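Long-range contacts in lipoxygenase (Cyanothece sp., PDB 5EK8), which probably adds molecular oxygen to polyunsaturated fatty acids at a non-heme iron centre, acting as a 9R-lipoxygenase: residues 280-285 with 425-430; 275-280 with 347-352. One frame throughout, in Å; residues are numbered along the deposited sequence.

Contact 1 of 2, residues 280-285 with 425-430; sequences DNYEKD and LQMCTE. With NA (sodium ion), chain C.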
ATOM      1  N   ASP A 280      -9.640 -19.531  14.563  1.00 40.76           N
ATOM      2  CA  ASP A 280     -10.893 -20.291  14.556  1.00 40.86           C
ATOM      3  C   ASP A 280     -11.867 -19.802  13.481  1.00 43.35           C
ATOM      4  O   ASP A 280     -12.729 -20.555  13.018  1.00 42.70           O
ATOM      5  CB  ASP A 280     -11.567 -20.228  15.926  1.00 44.43           C
ATOM      6  CG  ASP A 280     -10.740 -20.880  17.012  1.00 49.41           C
ATOM      7  OD1 ASP A 280     -10.910 -20.515  18.194  1.00 48.33           O
ATOM      8  OD2 ASP A 280      -9.912 -21.752  16.681  1.00 53.04           O
ATOM      9  N   ASN A 281     -11.701 -18.545  13.078  1.00 44.50           N
ATOM     10  CA  ASN A 281     -12.568 -17.903  12.095  1.00 42.47           C
ATOM     11  C   ASN A 281     -12.272 -18.258  10.634  1.00 41.14           C
ATOM     12  O   ASN A 281     -13.047 -17.918   9.740  1.00 34.85           O
ATOM     13  CB  ASN A 281     -12.469 -16.388  12.253  1.00 42.75           C
ATOM     14  CG  ASN A 281     -13.808 -15.736  12.460  1.00 49.53           C
ATOM     15  OD1 ASN A 281     -14.732 -16.336  13.012  1.00 56.03           O
ATOM     16  ND2 ASN A 281     -13.927 -14.493  12.015  1.00 49.81           N
ATOM     17  N   TYR A 282     -11.151 -18.930  10.387  1.00 45.29           N
ATOM     18  CA  TYR A 282     -10.629 -19.029   9.024  1.00 39.59           C
ATOM     19  C   TYR A 282     -10.431 -20.450   8.510  1.00 39.88           C
ATOM     20  O   TYR A 282     -10.217 -21.390   9.279  1.00 40.69           O
ATOM     21  CB  TYR A 282      -9.314 -18.258   8.937  1.00 29.99           C
ATOM     22  CG  TYR A 282      -9.429 -16.897   9.574  1.00 30.90           C
ATOM     23  CD1 TYR A 282     -10.182 -15.896   8.975  1.00 37.37           C
ATOM     24  CD2 TYR A 282      -8.815 -16.618  10.789  1.00 32.26           C
ATOM     25  CE1 TYR A 282     -10.314 -14.649   9.556  1.00 39.64           C
ATOM     26  CE2 TYR A 282      -8.934 -15.366  11.380  1.00 36.88           C
ATOM     27  CZ  TYR A 282      -9.689 -14.388  10.758  1.00 37.65           C
ATOM     28  OH  TYR A 282      -9.818 -13.145  11.335  1.00 33.61           O
ATOM     29  N   GLU A 283     -10.522 -20.589   7.192  1.00 34.57           N
ATOM     30  CA  GLU A 283     -10.371 -21.879   6.538  1.00 37.36           C
ATOM     31  C   GLU A 283      -8.897 -22.246   6.341  1.00 41.74           C
ATOM     32  O   GLU A 283      -8.153 -21.539   5.660  1.00 44.54           O
ATOM     33  CB  GLU A 283     -11.096 -21.873   5.193  1.00 29.82           C
ATOM     34  CG  GLU A 283     -11.229 -23.239   4.558  1.00 35.94           C
ATOM     35  CD  GLU A 283     -11.778 -23.176   3.148  1.00 41.52           C
ATOM     36  OE1 GLU A 283     -11.882 -22.058   2.598  1.00 41.24           O
ATOM     37  OE2 GLU A 283     -12.104 -24.245   2.589  1.00 47.40           O
ATOM     38  N   LYS A 284      -8.485 -23.352   6.951  1.00 42.62           N
ATOM     39  CA  LYS A 284      -7.135 -23.872   6.790  1.00 41.18           C
ATOM     40  C   LYS A 284      -7.013 -24.564   5.442  1.00 49.00           C
ATOM     41  O   LYS A 284      -7.963 -25.208   4.995  1.00 49.93           O
ATOM     42  CB  LYS A 284      -6.792 -24.850   7.920  1.00 35.13           C
ATOM     43  CG  LYS A 284      -5.331 -25.249   7.970  1.00 37.84           C
ATOM     44  CD  LYS A 284      -5.007 -26.089   9.194  1.00 36.39           C
ATOM     45  CE  LYS A 284      -5.567 -27.490   9.070  1.00 42.09           C
ATOM     46  NZ  LYS A 284      -5.030 -28.211   7.891  1.00 44.81           N
ATOM     47  N   ASP A 285      -5.854 -24.433   4.792  1.00 47.13           N
ATOM     48  CA  ASP A 285      -5.597 -25.201   3.576  1.00 43.88           C
ATOM     49  C   ASP A 285      -5.219 -26.620   3.977  1.00 42.04           C
ATOM     50  O   ASP A 285      -5.106 -26.923   5.162  1.00 45.23           O
ATOM     51  CB  ASP A 285      -4.510 -24.549   2.692  1.00 48.44           C
ATOM     52  CG  ASP A 285      -3.117 -24.529   3.339  1.00 49.05           C
ATOM     53  OD1 ASP A 285      -2.544 -23.423   3.460  1.00 48.52           O
ATOM     54  OD2 ASP A 285      -2.569 -25.599   3.683  1.00 44.34           O
ATOM     55  N   LEU A 425      -8.373 -13.601   2.489  1.00 43.02           N
ATOM     56  CA  LEU A 425      -9.288 -12.539   2.098  1.00 42.08           C
ATOM     57  C   LEU A 425     -10.148 -12.120   3.277  1.00 41.83           C
ATOM     58  O   LEU A 425     -10.321 -10.934   3.538  1.00 42.73           O
ATOM     59  CB  LEU A 425     -10.179 -12.982   0.942  1.00 40.75           C
ATOM     60  CG  LEU A 425     -11.077 -11.874   0.395  1.00 35.25           C
ATOM     61  CD1 LEU A 425     -10.221 -10.754  -0.187  1.00 29.77           C
ATOM     62  CD2 LEU A 425     -12.059 -12.437  -0.638  1.00 29.13           C
ATOM     63  N   GLN A 426     -10.667 -13.104   4.002  1.00 38.86           N
ATOM     64  CA  GLN A 426     -11.538 -12.814   5.129  1.00 47.39           C
ATOM     65  C   GLN A 426     -10.808 -12.018   6.206  1.00 51.11           C
ATOM     66  O   GLN A 426     -11.395 -11.121   6.810  1.00 50.80           O
ATOM     67  CB  GLN A 426     -12.105 -14.095   5.722  1.00 43.78           C
ATOM     68  CG  GLN A 426     -13.042 -13.862   6.885  1.00 35.82           C
ATOM     69  CD  GLN A 426     -13.534 -15.161   7.465  1.00 38.56           C
ATOM     70  OE1 GLN A 426     -13.919 -16.070   6.730  1.00 42.14           O
ATOM     71  NE2 GLN A 426     -13.506 -15.270   8.790  1.00 38.82           N
ATOM     72  N   MET A 427      -9.533 -12.335   6.438  1.00 44.74           N
ATOM     73  CA  MET A 427      -8.731 -11.533   7.363  1.00 42.04           C
ATOM     74  C   MET A 427      -8.738 -10.087   6.896  1.00 43.43           C
ATOM     75  O   MET A 427      -9.001  -9.144   7.678  1.00 46.00           O
ATOM     76  CB  MET A 427      -7.290 -12.042   7.454  1.00 40.83           C
ATOM     77  CG  MET A 427      -7.126 -13.421   8.071  1.00 44.96           C
ATOM     78  SD  MET A 427      -5.393 -13.929   8.150  1.00 59.65           S
ATOM     79  CE  MET A 427      -4.752 -12.773   9.358  1.00 51.50           C
ATOM     80  N   CYS A 428      -8.477  -9.924   5.602  1.00 43.00           N
ATOM     81  CA  CYS A 428      -8.357  -8.586   5.035  1.00 44.09           C
ATOM     82  C   CYS A 428      -9.638  -7.768   5.149  1.00 38.35           C
ATOM     83  O   CYS A 428      -9.621  -6.654   5.681  1.00 35.35           O
ATOM     84  CB  CYS A 428      -7.928  -8.678   3.576  1.00 51.29           C
ATOM     85  SG  CYS A 428      -6.258  -9.316   3.380  1.00 52.70           S
ATOM     86  N   THR A 429     -10.740  -8.323   4.650  1.00 40.32           N
ATOM     87  CA  THR A 429     -12.039  -7.657   4.701  1.00 39.85           C
ATOM     88  C   THR A 429     -12.443  -7.353   6.139  1.00 44.60           C
ATOM     89  O   THR A 429     -12.932  -6.253   6.435  1.00 56.79           O
ATOM     90  CB  THR A 429     -13.151  -8.500   4.028  1.00 39.24           C
ATOM     91  OG1 THR A 429     -13.226  -9.796   4.638  1.00 42.80           O
ATOM     92  CG2 THR A 429     -12.884  -8.656   2.539  1.00 37.13           C
ATOM     93  N   GLU A 430     -12.229  -8.327   7.026  1.00 36.16           N
ATOM     94  CA  GLU A 430     -12.479  -8.132   8.453  1.00 32.24           C
ATOM     95  C   GLU A 430     -11.819  -6.863   8.979  1.00 35.05           C
ATOM     96  O   GLU A 430     -12.505  -5.975   9.494  1.00 34.85           O
ATOM     97  CB  GLU A 430     -11.995  -9.332   9.271  1.00 27.94           C
ATOM     98  CG  GLU A 430     -13.036 -10.422   9.454  1.00 32.59           C
ATOM     99  CD  GLU A 430     -12.469 -11.672  10.104  1.00 42.35           C
ATOM    100  OE1 GLU A 430     -11.328 -11.617  10.608  1.00 48.20           O
ATOM    101  OE2 GLU A 430     -13.162 -12.713  10.110  1.00 43.07           O
TER
HETATM  102 NA    NA C 702      -2.430 -21.835   1.477  1.00 38.93          NA

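Contact 2 of 2, residues 275-280 with 347-352; sequences MSFIWD and RTAALF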
ATOM      1  N   MET A 275      -0.078 -11.593  23.781  1.00 35.40           N
ATOM      2  CA  MET A 275      -0.487 -11.399  22.399  1.00 39.37           C
ATOM      3  C   MET A 275      -1.138 -12.676  21.870  1.00 44.64           C
ATOM      4  O   MET A 275      -0.620 -13.781  22.058  1.00 48.88           O
ATOM      5  CB  MET A 275       0.700 -10.990  21.527  1.00 35.11           C
ATOM      6  CG  MET A 275       0.334 -10.630  20.086  1.00 36.72           C
ATOM      7  SD  MET A 275      -0.281  -8.947  19.845  1.00 50.21           S
ATOM      8  CE  MET A 275      -2.024  -9.118  20.232  1.00 86.11           C
ATOM      9  N   SER A 276      -2.288 -12.515  21.226  1.00 47.86           N
ATOM     10  CA  SER A 276      -3.098 -13.647  20.816  1.00 48.64           C
ATOM     11  C   SER A 276      -3.235 -13.724  19.308  1.00 48.35           C
ATOM     12  O   SER A 276      -3.570 -12.738  18.648  1.00 51.19           O
ATOM     13  CB  SER A 276      -4.492 -13.568  21.446  1.00 47.43           C
ATOM     14  OG  SER A 276      -4.425 -13.444  22.856  1.00 51.08           O
ATOM     15  N   PHE A 277      -2.986 -14.909  18.772  1.00 44.34           N
ATOM     16  CA  PHE A 277      -3.330 -15.196  17.393  1.00 47.30           C
ATOM     17  C   PHE A 277      -4.226 -16.426  17.351  1.00 49.32           C
ATOM     18  O   PHE A 277      -3.775 -17.547  17.595  1.00 53.17           O
ATOM     19  CB  PHE A 277      -2.073 -15.393  16.548  1.00 47.49           C
ATOM     20  CG  PHE A 277      -1.229 -14.154  16.431  1.00 45.68           C
ATOM     21  CD1 PHE A 277      -1.733 -13.012  15.824  1.00 42.10           C
ATOM     22  CD2 PHE A 277       0.068 -14.130  16.926  1.00 41.97           C
ATOM     23  CE1 PHE A 277      -0.967 -11.872  15.718  1.00 42.16           C
ATOM     24  CE2 PHE A 277       0.842 -12.992  16.822  1.00 38.82           C
ATOM     25  CZ  PHE A 277       0.326 -11.861  16.214  1.00 40.93           C
ATOM     26  N   ILE A 278      -5.504 -16.193  17.060  1.00 45.26           N
ATOM     27  CA  ILE A 278      -6.503 -17.256  16.990  1.00 47.36           C
ATOM     28  C   ILE A 278      -7.148 -17.296  15.607  1.00 46.56           C
ATOM     29  O   ILE A 278      -7.609 -16.277  15.094  1.00 46.85           O
ATOM     30  CB  ILE A 278      -7.599 -17.083  18.066  1.00 42.40           C
ATOM     31  CG1 ILE A 278      -7.062 -17.471  19.445  1.00 40.37           C
ATOM     32  CG2 ILE A 278      -8.807 -17.932  17.734  1.00 41.11           C
ATOM     33  CD1 ILE A 278      -6.515 -16.312  20.236  1.00 40.04           C
ATOM     34  N   TRP A 279      -7.182 -18.483  15.015  1.00 44.66           N
ATOM     35  CA  TRP A 279      -7.585 -18.636  13.622  1.00 44.06           C
ATOM     36  C   TRP A 279      -8.884 -19.419  13.474  1.00 45.06           C
ATOM     37  O   TRP A 279      -9.200 -19.905  12.386  1.00 48.21           O
ATOM     38  CB  TRP A 279      -6.466 -19.322  12.828  1.00 41.91           C
ATOM     39  CG  TRP A 279      -5.113 -18.750  13.119  1.00 42.00           C
ATOM     40  CD1 TRP A 279      -4.257 -19.128  14.117  1.00 43.87           C
ATOM     41  CD2 TRP A 279      -4.461 -17.687  12.415  1.00 38.13           C
ATOM     42  NE1 TRP A 279      -3.112 -18.365  14.076  1.00 37.90           N
ATOM     43  CE2 TRP A 279      -3.214 -17.473  13.039  1.00 38.15           C
ATOM     44  CE3 TRP A 279      -4.811 -16.894  11.316  1.00 37.48           C
ATOM     45  CZ2 TRP A 279      -2.316 -16.502  12.601  1.00 42.70           C
ATOM     46  CZ3 TRP A 279      -3.917 -15.927  10.885  1.00 38.95           C
ATOM     47  CH2 TRP A 279      -2.684 -15.743  11.524  1.00 42.57           C
ATOM     48  N   ASP A 280      -9.640 -19.531  14.563  1.00 40.76           N
ATOM     49  CA  ASP A 280     -10.893 -20.291  14.556  1.00 40.86           C
ATOM     50  C   ASP A 280     -11.867 -19.802  13.481  1.00 43.35           C
ATOM     51  O   ASP A 280     -12.729 -20.555  13.018  1.00 42.70           O
ATOM     52  CB  ASP A 280     -11.567 -20.228  15.926  1.00 44.43           C
ATOM     53  CG  ASP A 280     -10.740 -20.880  17.012  1.00 49.41           C
ATOM     54  OD1 ASP A 280     -10.910 -20.515  18.194  1.00 48.33           O
ATOM     55  OD2 ASP A 280      -9.912 -21.752  16.681  1.00 53.04           O
ATOM     56  N   ARG A 347       6.415 -17.094  16.002  1.00 40.57           N
ATOM     57  CA  ARG A 347       7.024 -16.241  14.980  1.00 37.53           C
ATOM     58  C   ARG A 347       6.322 -16.363  13.631  1.00 34.61           C
ATOM     59  O   ARG A 347       6.115 -15.368  12.937  1.00 32.85           O
ATOM     60  CB  ARG A 347       8.505 -16.573  14.810  1.00 35.80           C
ATOM     61  CG  ARG A 347       9.420 -15.822  15.743  1.00 36.91           C
ATOM     62  CD  ARG A 347      10.846 -15.877  15.235  1.00 43.66           C
ATOM     63  NE  ARG A 347      11.387 -17.235  15.203  1.00 46.00           N
ATOM     64  CZ  ARG A 347      11.949 -17.837  16.246  1.00 46.05           C
ATOM     65  NH1 ARG A 347      12.044 -17.202  17.408  1.00 44.07           N
ATOM     66  NH2 ARG A 347      12.413 -19.074  16.129  1.00 46.40           N
ATOM     67  N   THR A 348       5.959 -17.586  13.267  1.00 33.81           N
ATOM     68  CA  THR A 348       5.327 -17.828  11.976  1.00 36.20           C
ATOM     69  C   THR A 348       3.898 -17.294  11.954  1.00 40.24           C
ATOM     70  O   THR A 348       3.458 -16.701  10.957  1.00 42.61           O
ATOM     71  CB  THR A 348       5.312 -19.321  11.627  1.00 39.94           C
ATOM     72  OG1 THR A 348       4.661 -20.047  12.678  1.00 44.60           O
ATOM     73  CG2 THR A 348       6.731 -19.841  11.458  1.00 42.21           C
ATOM     74  N   ALA A 349       3.170 -17.503  13.046  1.00 39.36           N
ATOM     75  CA  ALA A 349       1.825 -16.937  13.134  1.00 40.63           C
ATOM     76  C   ALA A 349       1.901 -15.413  13.033  1.00 41.60           C
ATOM     77  O   ALA A 349       1.071 -14.774  12.377  1.00 41.92           O
ATOM     78  CB  ALA A 349       1.135 -17.361  14.422  1.00 37.06           C
ATOM     79  N   ALA A 350       2.927 -14.844  13.657  1.00 41.20           N
ATOM     80  CA  ALA A 350       3.119 -13.400  13.669  1.00 40.31           C
ATOM     81  C   ALA A 350       3.537 -12.887  12.299  1.00 35.34           C
ATOM     82  O   ALA A 350       3.251 -11.744  11.948  1.00 38.68           O
ATOM     83  CB  ALA A 350       4.145 -13.010  14.717  1.00 26.24           C
ATOM     84  N   LEU A 351       4.210 -13.731  11.525  1.00 36.54           N
ATOM     85  CA  LEU A 351       4.684 -13.313  10.211  1.00 42.13           C
ATOM     86  C   LEU A 351       3.540 -13.345   9.208  1.00 45.56           C
ATOM     87  O   LEU A 351       3.370 -12.415   8.419  1.00 43.59           O
ATOM     88  CB  LEU A 351       5.837 -14.195   9.722  1.00 38.33           C
ATOM     89  CG  LEU A 351       6.514 -13.688   8.443  1.00 34.26           C
ATOM     90  CD1 LEU A 351       7.478 -12.576   8.773  1.00 33.64           C
ATOM     91  CD2 LEU A 351       7.227 -14.804   7.699  1.00 37.74           C
ATOM     92  N   PHE A 352       2.754 -14.418   9.233  1.00 47.02           N
ATOM     93  CA  PHE A 352       1.599 -14.492   8.349  1.00 46.38           C
ATOM     94  C   PHE A 352       0.581 -13.404   8.694  1.00 46.82           C
ATOM     95  O   PHE A 352       0.071 -12.719   7.798  1.00 46.42           O
ATOM     96  CB  PHE A 352       0.935 -15.866   8.405  1.00 47.36           C
ATOM     97  CG  PHE A 352      -0.334 -15.947   7.604  1.00 47.57           C
ATOM     98  CD1 PHE A 352      -0.302 -15.832   6.222  1.00 44.10           C
ATOM     99  CD2 PHE A 352      -1.559 -16.118   8.231  1.00 45.33           C
ATOM    100  CE1 PHE A 352      -1.465 -15.896   5.478  1.00 45.58           C
ATOM    101  CE2 PHE A 352      -2.727 -16.184   7.493  1.00 46.69           C
ATOM    102  CZ  PHE A 352      -2.679 -16.074   6.112  1.00 47.66           C
TER

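Contact 1 of 2, residues 280-285 with 425-430
Gln-426 lies across one edge of the Tyr-282 ring and ends between Asn-281 and Glu-430. Its CG is anti to the backbone N (chi1 -179°), and the chain stays extended beyond it, which carries the amide off the helix to the loop. CB is 4.2 Å from Tyr-282 CD1. CG sits at the ring edge, near its plane, 3.9 Å from Tyr-282 CE1. CD passes 3.7 Å from Tyr-282 CD1. OE1, on the other branch of the amide, lies 3.6 Å from Asn-281 O without a bond. At the tip, NE2 donates to Asn-281 O at 2.9 Å, approaching from above the carbonyl plane. The same nitrogen donates to Glu-430 OE2 at 2.9 Å, and this bond is straighter (158°). The two bonds fix how the amide is turned. Asn-281 ND2 adds a weak hydrogen bond to Glu-430 OE2, 2.7 Å long. With an alanine here, Asn-281 O would probably lose this donor, Glu-430 OE2 would keep only the weak bond from Asn-281 within this contact, and a gap would open beside the Tyr-282 ring.

Met-427 CG packs over one face of that ring, 3.9 Å from its centroid, in a CH-pi contact. Asn-281 CB lies over the opposite face. Tyr-282 OH is hydrogen-bonded to Ile-505 N. Asp-285 OD1 binds sodium with the carbonyls of Val-414, Gly-417 and Leu-419. The contact fastens the loop between strands 272-277 and 291-300 to helix 421-432, whose Met-427 also packs on helix 337-377.

Contact 2 of 2, residues 275-280 with 347-352
The rings of Phe-277 and Trp-279 meet Ala-349, Ala-350 and Phe-352 on the helix. Phe-277 turns one face to the helix backbone, with Ala-349 C over it. Trp-279 presents an edge to Ala-349 O, which lies near the indole plane, 3.8 Å from Trp-279 CZ2. Phe-352 in turn has Trp-279 CZ3 at its own edge. The six-membered ring of Trp-279 and the Phe-352 ring meet obliquely, planes 41° apart and centroids 5.5 Å apart. The closest atoms are Trp-279 CH2 and Phe-352 CD2, at 3.5 Å. Phe-352 CG is anti to its own nitrogen (chi1 175°), which sends the ring along the helix flank to the end of the indole.

The alanines leave room for the two aromatics to come close to the helix. Ala-349 CB touches both, 4.0 Å from Trp-279 CZ2 and 4.2 Å from Phe-277 CD2. Ala-350 CB is 3.9 Å from Phe-277 CE2. The contact is therefore apolar packing, and most of it is buried. Trp-279 NE1 makes a weak hydrogen bond to His-291 O, outside the interface.

Strand 272-277 runs antiparallel between strands 291-300 and 264-266. Val-293 of strand 291-300 touches both Phe-277 and Ala-349. The packing joins strand 272-277 of this sheet, and the loop after that strand, to helix 337-377, which farther on carries the iron ligands His-359 and His-364.

The two contacts have their centres 12 Å apart and share Asp-280. Along the chain the order is 275-280, 280-285, 347-352, 425-430, so the pairings cross. One continuous run, the end of strand 272-277 and the loop after it, meets helix 337-377 in contact 2 and helix 421-432 in contact 1. Met-427 joins them: its SD is 3.6 Å from Phe-352 CE2, and its CE is 3.6 Å from Trp-279 CZ3. The end of a strand, the loop after it and two helices thus form one packed region. The side chains of Met-427 and Phe-352 are each about 10 Å from that of the iron ligand His-359. The region thus lies near the iron site, and none of the iron ligands comes from these segments.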